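Local structure of YjbQ family protein (Sulfolobus tokodaii, 1VE0) at residues A[11-14]-A[18-21]; A[91-96]-A[117-122]. The protein is of unknown function but binds zinc and belongs to the UPF0047 (YjbQ) family, assembling as a trimer. One frame throughout, in Å; residues are numbered along the deposited sequence.

Contact 1 (A[11-14]-A[18-21]); sequences KTRS and SIDI
The guanidinium of Arg-13 meets Ser-18 and Ile-19 obliquely: its NH1 comes within 3.6 Å of Ser-18 O, too long to count as a hydrogen bond, and lies 4.4 Å from Ile-19 CG1. With CG anti to the carbonyl carbon (chi1 -42°) and a bend at chi3 (-73°), the chain turns back toward residues 18-21. The length of arginine suits this place, for it lets the guanidinium reach back to the start of strand 17-20, where NH1 finds its true polar partner in a salt bridge to Asp-17.

Beside it, Ile-19 points toward residues 11-14 and gives the largest share of the buried surface. Residues 11-14 leave strand 2-11 and begin the short connection to strand 17-20, on which 18-20 lie; the two strands belong to different antiparallel sheets, so the chain passes here from the five-stranded sheet into an outer strand of the three-stranded one. The long branch of Ile-19 ends in CD1, which sits 3.6 Å from Lys-11 O and 4.1 Å from Thr-12 CG2; the Thr-12 and Ile-19 side chains cross at about a right angle. Threonine is apt because its two branches part company. The methyl meets the isoleucine, whereas OG1 is swung away from it, toward the backbone N of Arg-123 and a carboxylate oxygen of Glu-118.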
ATOM      1  N   LYS A  11     -22.621  -1.245   4.428  1.00 29.68           N
ATOM      2  CA  LYS A  11     -23.042  -2.617   4.602  1.00 30.77           C
ATOM      3  C   LYS A  11     -22.677  -3.433   3.375  1.00 29.54           C
ATOM      4  O   LYS A  11     -23.151  -3.139   2.278  1.00 29.08           O
ATOM      5  CB  LYS A  11     -24.558  -2.653   4.824  1.00 34.69           C
ATOM      6  CG  LYS A  11     -25.015  -3.654   5.860  1.00 37.95           C
ATOM      7  CD  LYS A  11     -24.647  -5.065   5.469  1.00 41.29           C
ATOM      8  CE  LYS A  11     -24.968  -6.024   6.607  1.00 43.75           C
ATOM      9  NZ  LYS A  11     -24.198  -5.668   7.834  1.00 46.31           N
ATOM     10  N   THR A  12     -21.828  -4.446   3.540  1.00 27.30           N
ATOM     11  CA  THR A  12     -21.477  -5.276   2.393  1.00 27.70           C
ATOM     12  C   THR A  12     -22.565  -6.336   2.239  1.00 28.54           C
ATOM     13  O   THR A  12     -23.107  -6.854   3.216  1.00 28.50           O
ATOM     14  CB  THR A  12     -20.058  -5.876   2.508  1.00 24.66           C
ATOM     15  OG1 THR A  12     -19.990  -6.809   3.588  1.00 23.46           O
ATOM     16  CG2 THR A  12     -19.050  -4.744   2.762  1.00 25.46           C
ATOM     17  N   ARG A  13     -22.881  -6.639   0.988  1.00 30.59           N
ATOM     18  CA  ARG A  13     -23.984  -7.525   0.658  1.00 32.03           C
ATOM     19  C   ARG A  13     -23.682  -8.964   0.325  1.00 31.53           C
ATOM     20  O   ARG A  13     -24.601  -9.724   0.036  1.00 31.12           O
ATOM     21  CB  ARG A  13     -24.734  -6.911  -0.521  1.00 35.56           C
ATOM     22  CG  ARG A  13     -24.915  -5.404  -0.399  1.00 38.90           C
ATOM     23  CD  ARG A  13     -25.041  -4.732  -1.762  1.00 41.50           C
ATOM     24  NE  ARG A  13     -23.776  -4.681  -2.499  1.00 43.26           N
ATOM     25  CZ  ARG A  13     -23.610  -4.013  -3.639  1.00 45.11           C
ATOM     26  NH1 ARG A  13     -22.436  -4.010  -4.257  1.00 43.00           N
ATOM     27  NH2 ARG A  13     -24.628  -3.336  -4.163  1.00 47.08           N
ATOM     28  N   SER A  14     -22.416  -9.348   0.361  1.00 30.14           N
ATOM     29  CA  SER A  14     -22.056 -10.711   0.005  1.00 29.89           C
ATOM     30  C   SER A  14     -20.712 -11.056   0.628  1.00 28.11           C
ATOM     31  O   SER A  14     -20.090 -10.202   1.260  1.00 27.55           O
ATOM     32  CB  SER A  14     -21.982 -10.810  -1.526  1.00 30.70           C
ATOM     33  OG  SER A  14     -22.033 -12.151  -1.963  1.00 34.53           O
ATOM     34  N   SER A  18     -17.808  -5.284  -3.579  1.00 19.98           N
ATOM     35  CA  SER A  18     -17.000  -4.107  -3.867  1.00 20.93           C
ATOM     36  C   SER A  18     -17.936  -2.907  -3.844  1.00 21.43           C
ATOM     37  O   SER A  18     -18.972  -2.892  -4.502  1.00 21.06           O
ATOM     38  CB  SER A  18     -16.291  -4.248  -5.219  1.00 20.15           C
ATOM     39  OG  SER A  18     -17.163  -4.718  -6.229  1.00 22.81           O
ATOM     40  N   ILE A  19     -17.569  -1.903  -3.064  1.00 20.63           N
ATOM     41  CA  ILE A  19     -18.412  -0.729  -2.924  1.00 21.13           C
ATOM     42  C   ILE A  19     -17.664   0.566  -3.156  1.00 19.55           C
ATOM     43  O   ILE A  19     -16.621   0.787  -2.549  1.00 17.71           O
ATOM     44  CB  ILE A  19     -19.022  -0.684  -1.507  1.00 22.30           C
ATOM     45  CG1 ILE A  19     -19.918  -1.913  -1.288  1.00 25.55           C
ATOM     46  CG2 ILE A  19     -19.795   0.618  -1.306  1.00 23.80           C
ATOM     47  CD1 ILE A  19     -20.492  -2.008   0.119  1.00 28.57           C
ATOM     48  N   ASP A  20     -18.219   1.417  -4.019  1.00 19.36           N
ATOM     49  CA  ASP A  20     -17.636   2.723  -4.317  1.00 20.38           C
ATOM     50  C   ASP A  20     -17.997   3.626  -3.133  1.00 19.61           C
ATOM     51  O   ASP A  20     -19.168   3.942  -2.931  1.00 19.40           O
ATOM     52  CB  ASP A  20     -18.241   3.280  -5.610  1.00 20.96           C
ATOM     53  CG  ASP A  20     -17.572   4.567  -6.066  1.00 23.28           C
ATOM     54  OD1 ASP A  20     -17.029   5.300  -5.218  1.00 21.47           O
ATOM     55  OD2 ASP A  20     -17.606   4.854  -7.282  1.00 21.73           O
ATOM     56  N   ILE A  21     -17.004   4.035  -2.348  1.00 18.10           N
ATOM     57  CA  ILE A  21     -17.268   4.868  -1.180  1.00 18.41           C
ATOM     58  C   ILE A  21     -16.798   6.306  -1.337  1.00 19.92           C
ATOM     59  O   ILE A  21     -16.721   7.048  -0.367  1.00 17.89           O
ATOM     60  CB  ILE A  21     -16.612   4.265   0.098  1.00 18.85           C
ATOM     61  CG1 ILE A  21     -15.103   4.064  -0.122  1.00 20.33           C
ATOM     62  CG2 ILE A  21     -17.265   2.928   0.425  1.00 16.55           C
ATOM     63  CD1 ILE A  21     -14.347   3.636   1.139  1.00 20.43           C
TER

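Contact 2 (A[91-96]-A[117-122]); sequences AIIGNS and LEFDGP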
ATOM      1  N   ALA A  91      -4.167  -8.257   3.524  1.00 16.41           N
ATOM      2  CA  ALA A  91      -2.869  -7.815   4.031  1.00 19.08           C
ATOM      3  C   ALA A  91      -2.001  -7.358   2.867  1.00 17.67           C
ATOM      4  O   ALA A  91      -1.293  -6.354   2.955  1.00 19.02           O
ATOM      5  CB  ALA A  91      -2.181  -8.947   4.784  1.00 17.53           C
ATOM      6  N   ILE A  92      -2.059  -8.101   1.773  1.00 17.72           N
ATOM      7  CA  ILE A  92      -1.274  -7.761   0.598  1.00 17.55           C
ATOM      8  C   ILE A  92      -1.724  -6.432  -0.029  1.00 17.88           C
ATOM      9  O   ILE A  92      -0.894  -5.554  -0.313  1.00 15.55           O
ATOM     10  CB  ILE A  92      -1.356  -8.904  -0.446  1.00 18.30           C
ATOM     11  CG1 ILE A  92      -0.695 -10.154   0.147  1.00 19.95           C
ATOM     12  CG2 ILE A  92      -0.667  -8.482  -1.764  1.00 17.79           C
ATOM     13  CD1 ILE A  92      -0.887 -11.435  -0.671  1.00 19.90           C
ATOM     14  N   ILE A  93      -3.030  -6.270  -0.220  1.00 15.43           N
ATOM     15  CA  ILE A  93      -3.560  -5.037  -0.823  1.00 16.35           C
ATOM     16  C   ILE A  93      -3.360  -3.841   0.105  1.00 15.70           C
ATOM     17  O   ILE A  93      -2.955  -2.754  -0.333  1.00 16.47           O
ATOM     18  CB  ILE A  93      -5.069  -5.190  -1.159  1.00 16.50           C
ATOM     19  CG1 ILE A  93      -5.245  -6.301  -2.200  1.00 18.33           C
ATOM     20  CG2 ILE A  93      -5.635  -3.878  -1.694  1.00 15.06           C
ATOM     21  CD1 ILE A  93      -6.712  -6.663  -2.478  1.00 20.03           C
ATOM     22  N   GLY A  94      -3.617  -4.053   1.393  1.00 14.98           N
ATOM     23  CA  GLY A  94      -3.468  -2.984   2.360  1.00 16.01           C
ATOM     24  C   GLY A  94      -4.804  -2.518   2.912  1.00 15.24           C
ATOM     25  O   GLY A  94      -5.836  -2.599   2.240  1.00 16.84           O
ATOM     26  N   ASN A  95      -4.785  -1.995   4.131  1.00 15.04           N
ATOM     27  CA  ASN A  95      -6.019  -1.542   4.767  1.00 17.24           C
ATOM     28  C   ASN A  95      -6.223  -0.044   4.649  1.00 17.11           C
ATOM     29  O   ASN A  95      -7.122   0.506   5.279  1.00 19.34           O
ATOM     30  CB  ASN A  95      -6.018  -1.928   6.239  1.00 16.66           C
ATOM     31  CG  ASN A  95      -4.962  -1.188   7.017  1.00 19.06           C
ATOM     32  OD1 ASN A  95      -3.785  -1.198   6.653  1.00 16.77           O
ATOM     33  ND2 ASN A  95      -5.376  -0.527   8.097  1.00 19.09           N
ATOM     34  N   SER A  96      -5.386   0.620   3.855  1.00 15.61           N
ATOM     35  CA  SER A  96      -5.528   2.050   3.672  1.00 16.29           C
ATOM     36  C   SER A  96      -4.987   2.507   2.329  1.00 16.03           C
ATOM     37  O   SER A  96      -4.232   1.791   1.670  1.00 15.59           O
ATOM     38  CB  SER A  96      -4.792   2.824   4.778  1.00 18.65           C
ATOM     39  OG  SER A  96      -3.379   2.674   4.658  1.00 19.88           O
ATOM     40  N   LEU A 117     -13.089  -3.163  -0.772  1.00 16.27           N
ATOM     41  CA  LEU A 117     -13.162  -4.537  -1.264  1.00 19.22           C
ATOM     42  C   LEU A 117     -13.398  -5.428  -0.052  1.00 19.12           C
ATOM     43  O   LEU A 117     -12.645  -5.383   0.921  1.00 20.79           O
ATOM     44  CB  LEU A 117     -11.866  -4.948  -1.993  1.00 16.52           C
ATOM     45  CG  LEU A 117     -11.533  -4.245  -3.328  1.00 17.82           C
ATOM     46  CD1 LEU A 117     -10.241  -4.851  -3.906  1.00 16.44           C
ATOM     47  CD2 LEU A 117     -12.684  -4.425  -4.337  1.00 17.78           C
ATOM     48  N   GLU A 118     -14.462  -6.218  -0.123  1.00 20.37           N
ATOM     49  CA  GLU A 118     -14.883  -7.115   0.952  1.00 19.12           C
ATOM     50  C   GLU A 118     -14.589  -8.555   0.551  1.00 19.90           C
ATOM     51  O   GLU A 118     -14.904  -8.970  -0.562  1.00 19.88           O
ATOM     52  CB  GLU A 118     -16.388  -6.910   1.181  1.00 18.83           C
ATOM     53  CG  GLU A 118     -17.089  -7.907   2.094  1.00 18.81           C
ATOM     54  CD  GLU A 118     -16.635  -7.819   3.529  1.00 19.85           C
ATOM     55  OE1 GLU A 118     -15.558  -8.377   3.836  1.00 23.60           O
ATOM     56  OE2 GLU A 118     -17.351  -7.184   4.346  1.00 20.24           O
ATOM     57  N   PHE A 119     -13.982  -9.315   1.460  1.00 19.64           N
ATOM     58  CA  PHE A 119     -13.651 -10.706   1.192  1.00 18.60           C
ATOM     59  C   PHE A 119     -14.225 -11.635   2.253  1.00 19.26           C
ATOM     60  O   PHE A 119     -14.044 -12.841   2.168  1.00 19.32           O
ATOM     61  CB  PHE A 119     -12.128 -10.892   1.134  1.00 17.51           C
ATOM     62  CG  PHE A 119     -11.436  -9.912   0.226  1.00 18.52           C
ATOM     63  CD1 PHE A 119     -10.695  -8.861   0.756  1.00 20.69           C
ATOM     64  CD2 PHE A 119     -11.561 -10.015  -1.153  1.00 19.35           C
ATOM     65  CE1 PHE A 119     -10.090  -7.924  -0.078  1.00 19.58           C
ATOM     66  CE2 PHE A 119     -10.961  -9.079  -1.998  1.00 20.28           C
ATOM     67  CZ  PHE A 119     -10.227  -8.037  -1.456  1.00 20.63           C
ATOM     68  N   ASP A 120     -14.907 -11.070   3.247  1.00 20.81           N
ATOM     69  CA  ASP A 120     -15.487 -11.866   4.330  1.00 23.81           C
ATOM     70  C   ASP A 120     -16.848 -11.309   4.765  1.00 23.50           C
ATOM     71  O   ASP A 120     -17.140 -11.232   5.963  1.00 24.51           O
ATOM     72  CB  ASP A 120     -14.542 -11.884   5.541  1.00 23.55           C
ATOM     73  CG  ASP A 120     -14.938 -12.933   6.584  1.00 27.14           C
ATOM     74  OD1 ASP A 120     -14.613 -12.756   7.778  1.00 30.27           O
ATOM     75  OD2 ASP A 120     -15.562 -13.941   6.205  1.00 26.24           O
ATOM     76  N   GLY A 121     -17.668 -10.911   3.794  1.00 23.30           N
ATOM     77  CA  GLY A 121     -18.982 -10.369   4.106  1.00 23.28           C
ATOM     78  C   GLY A 121     -20.042 -11.461   4.233  1.00 24.09           C
ATOM     79  O   GLY A 121     -19.714 -12.637   4.182  1.00 21.69           O
ATOM     80  N   PRO A 122     -21.320 -11.107   4.424  1.00 26.14           N
ATOM     81  CA  PRO A 122     -21.839  -9.739   4.534  1.00 27.37           C
ATOM     82  C   PRO A 122     -21.569  -9.171   5.923  1.00 27.71           C
ATOM     83  O   PRO A 122     -21.676  -9.881   6.915  1.00 28.42           O
ATOM     84  CB  PRO A 122     -23.328  -9.914   4.253  1.00 27.92           C
ATOM     85  CG  PRO A 122     -23.607 -11.286   4.808  1.00 27.77           C
ATOM     86  CD  PRO A 122     -22.420 -12.087   4.336  1.00 26.65           C
TER
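Ile-93 reaches Phe-119 and Leu-117 through a single methyl: CD1 stands 3.9 Å from Phe-119 CZ and 4.2 Å from Leu-117 CD1. It approaches the phenyl ring obliquely, and the contact is wholly apolar and buried. Isoleucine suits the place because its long branch, extended (chi2 173°), carries CD1 from the last turn of the helix across to the two residues. One face of the Phe-119 ring is backed by its own segment, with Leu-117 C 4.1 Å above the plane and toward the rim.

The contact packs the C-terminal end of helix 84-93 against the end of strand 113-118 and the turn after it, so a helix rests on the three-stranded antiparallel sheet, with leucine and phenylalanine filling the apolar layer between sheet and helices. Ile-49 of the neighbouring strand 46-51 touches both Ile-93 and Leu-117; from helix 55-68, Phe-61 and Leu-62 pack on Leu-117, and Ala-65 on Phe-119. Ile-92 of the third subunit packs on Ile-93, bringing this core to the trimer interface.

The helix ends at Gly-94, with a positive phi (111°) that glycine adopts readily. Beyond Phe-119, Glu-118 serves separate partners with its two oxygens: OE1 accepts a 2.8 Å hydrogen bond from Asp-120 N, met from above the carboxylate plane, while OE2 forms a salt bridge with Arg-125. Asp-120 OD1 accepts a hydrogen bond from Asn-83, a zinc ligand.

Overall arrangement
The two contacts follow one another in sequence, and their centres lie 11 Å apart. They join through neighbouring strands 17-20 and 113-118 of one sheet, where Ser-18 CB packs 3.7 Å from Leu-117 CD2. A polar link accompanies this packing: Thr-12 OG1 lies 2.8 Å from Glu-118 OE2, probably hydrogen-bonded. Zinc is ligated by His-77, Asn-83 and His-87. Between side chains, Phe-119 of contact 2 is about 7 Å from Asn-83, and Thr-12 of contact 1 about 12 Å from it; Phe-119 is also about 11 Å from a bound zinc ion. Ser-18 lies about 11 Å from Glu-52, side chain to side chain, a zinc ligand of this protein that holds no metal on this chain in the model.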